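Local coordinates for protein negative regulator of ofd1 (Schizosaccharomyces pombe, PDB 3QTM) that is required for correct translation termination and directly inhibits ofd1, probably thereby stabilising the Sre1N transcription factor that activates hypoxic gene expression, at residues A[276-279]-A[280-284]. Sequence-based numbering, arbitrary orientation.
Sequences VDTW and NVIYT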
loop_
_atom_site.group_PDB
_atom_site.type_symbol
_atom_site.label_atom_id
_atom_site.label_comp_id
_atom_site.label_asym_id
_atom_site.label_seq_id
_atom_site.Cartn_x
_atom_site.Cartn_y
_atom_site.Cartn_z
ATOM N N VAL A 276 13.228 -12.263 -7.525
ATOM C CA VAL A 276 13.566 -12.553 -8.916
ATOM C C VAL A 276 12.324 -12.924 -9.702
ATOM O O VAL A 276 12.122 -12.456 -10.828
ATOM C CB VAL A 276 14.607 -13.687 -9.035
ATOM C CG1 VAL A 276 14.816 -14.063 -10.507
ATOM C CG2 VAL A 276 15.917 -13.259 -8.398
ATOM N N ASP A 277 11.484 -13.764 -9.102
ATOM C CA ASP A 277 10.276 -14.228 -9.774
ATOM C C ASP A 277 9.381 -13.045 -10.112
ATOM O O ASP A 277 8.889 -12.923 -11.237
ATOM C CB ASP A 277 9.530 -15.233 -8.899
ATOM C CG ASP A 277 10.338 -16.510 -8.657
ATOM O OD1 ASP A 277 11.221 -16.821 -9.486
ATOM O OD2 ASP A 277 10.090 -17.202 -7.645
ATOM N N THR A 278 9.197 -12.169 -9.130
ATOM C CA THR A 278 8.342 -11.003 -9.281
ATOM C C THR A 278 8.951 -9.972 -10.237
ATOM O O THR A 278 8.235 -9.371 -11.036
ATOM C CB THR A 278 7.994 -10.374 -7.906
ATOM O OG1 THR A 278 7.190 -11.298 -7.152
ATOM C CG2 THR A 278 7.234 -9.038 -8.071
ATOM N N TRP A 279 10.265 -9.782 -10.174
ATOM C CA TRP A 279 10.935 -8.922 -11.160
ATOM C C TRP A 279 10.660 -9.404 -12.592
ATOM O O TRP A 279 10.430 -8.599 -13.488
ATOM C CB TRP A 279 12.446 -8.826 -10.917
ATOM C CG TRP A 279 13.125 -7.948 -11.940
ATOM C CD1 TRP A 279 13.365 -6.604 -11.846
ATOM C CD2 TRP A 279 13.614 -8.352 -13.227
ATOM N NE1 TRP A 279 13.986 -6.151 -12.992
ATOM C CE2 TRP A 279 14.145 -7.206 -13.854
ATOM C CE3 TRP A 279 13.658 -9.574 -13.907
ATOM C CZ2 TRP A 279 14.715 -7.249 -15.125
ATOM C CZ3 TRP A 279 14.222 -9.612 -15.167
ATOM C CH2 TRP A 279 14.749 -8.457 -15.762
ATOM N N ASN A 280 10.676 -10.720 -12.794
ATOM C CA ASN A 280 10.373 -11.294 -14.106
ATOM C C ASN A 280 8.952 -10.991 -14.582
ATOM O O ASN A 280 8.728 -10.725 -15.765
ATOM C CB ASN A 280 10.648 -12.813 -14.138
ATOM C CG ASN A 280 12.100 -13.132 -14.463
ATOM O OD1 ASN A 280 12.784 -13.811 -13.699
ATOM N ND2 ASN A 280 12.584 -12.616 -15.589
ATOM N N VAL A 281 7.991 -11.037 -13.664
ATOM C CA VAL A 281 6.624 -10.667 -14.004
ATOM C C VAL A 281 6.600 -9.197 -14.444
ATOM O O VAL A 281 5.978 -8.851 -15.439
ATOM C CB VAL A 281 5.678 -10.860 -12.809
ATOM C CG1 VAL A 281 4.338 -10.171 -13.072
ATOM C CG2 VAL A 281 5.498 -12.370 -12.487
ATOM N N ILE A 282 7.299 -8.345 -13.697
ATOM C CA ILE A 282 7.376 -6.927 -14.012
ATOM C C ILE A 282 8.034 -6.697 -15.372
ATOM O O ILE A 282 7.558 -5.886 -16.173
ATOM C CB ILE A 282 8.122 -6.154 -12.905
ATOM C CG1 ILE A 282 7.282 -6.132 -11.619
ATOM C CG2 ILE A 282 8.454 -4.731 -13.345
ATOM C CD1 ILE A 282 8.072 -5.765 -10.369
ATOM N N TYR A 283 9.116 -7.423 -15.639
ATOM C CA TYR A 283 9.854 -7.253 -16.888
ATOM C C TYR A 283 9.014 -7.691 -18.080
ATOM O O TYR A 283 9.122 -7.123 -19.162
ATOM C CB TYR A 283 11.182 -8.021 -16.841
ATOM C CG TYR A 283 12.187 -7.641 -17.913
ATOM C CD1 TYR A 283 12.617 -6.323 -18.061
ATOM C CD2 TYR A 283 12.731 -8.605 -18.757
ATOM C CE1 TYR A 283 13.547 -5.975 -19.015
ATOM C CE2 TYR A 283 13.666 -8.262 -19.722
ATOM C CZ TYR A 283 14.070 -6.944 -19.845
ATOM O OH TYR A 283 14.996 -6.590 -20.798
ATOM N N THR A 284 8.162 -8.688 -17.876
ATOM C CA THR A 284 7.243 -9.115 -18.929
ATOM C C THR A 284 6.131 -8.095 -19.171
ATOM O O THR A 284 5.561 -8.021 -20.265
ATOM C CB THR A 284 6.585 -10.459 -18.595
ATOM O OG1 THR A 284 7.597 -11.457 -18.410
ATOM C CG2 THR A 284 5.653 -10.881 -19.724
#
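W279 and Y283, one helical turn apart, form an offset stack: the indole's six-membered ring and the phenol ring have centroids 4.6 Å apart and planes only 17° from parallel. W279 CH2 sits over one face of the tyrosine ring, 3.4 Å from Y283 CG, while Y283 CB makes a CH-pi contact over the indole face. Both side chains carry CG anti to the backbone N (chi1 180° and -165°), which sends them out side by side. Flat rings suit this place because they can stack across one turn and still offer apolar surface to L295 and L292 of helix 292-305. W279 is buried, and its indole NE1 donates a hydrogen bond to R291 O. T278 CG2 lies 4.1 Å from I282 CD1, two branched side chains that pack against helix 229-254.

Backbone bonds join the same residues, Y283 N to W279 O at 2.8 Å and I282 N to T278 O at 3.0 Å. Near the helix end, T284 N and T284 OG1 grip N280 O from opposite faces of its plane; a threonine hydroxyl can bend back to the carbonyl one turn earlier, which satisfies it. Such i to i+4 pairing is regular alpha-helix geometry, here ending helix 262-285 in a tetratricopeptide-repeat-like array.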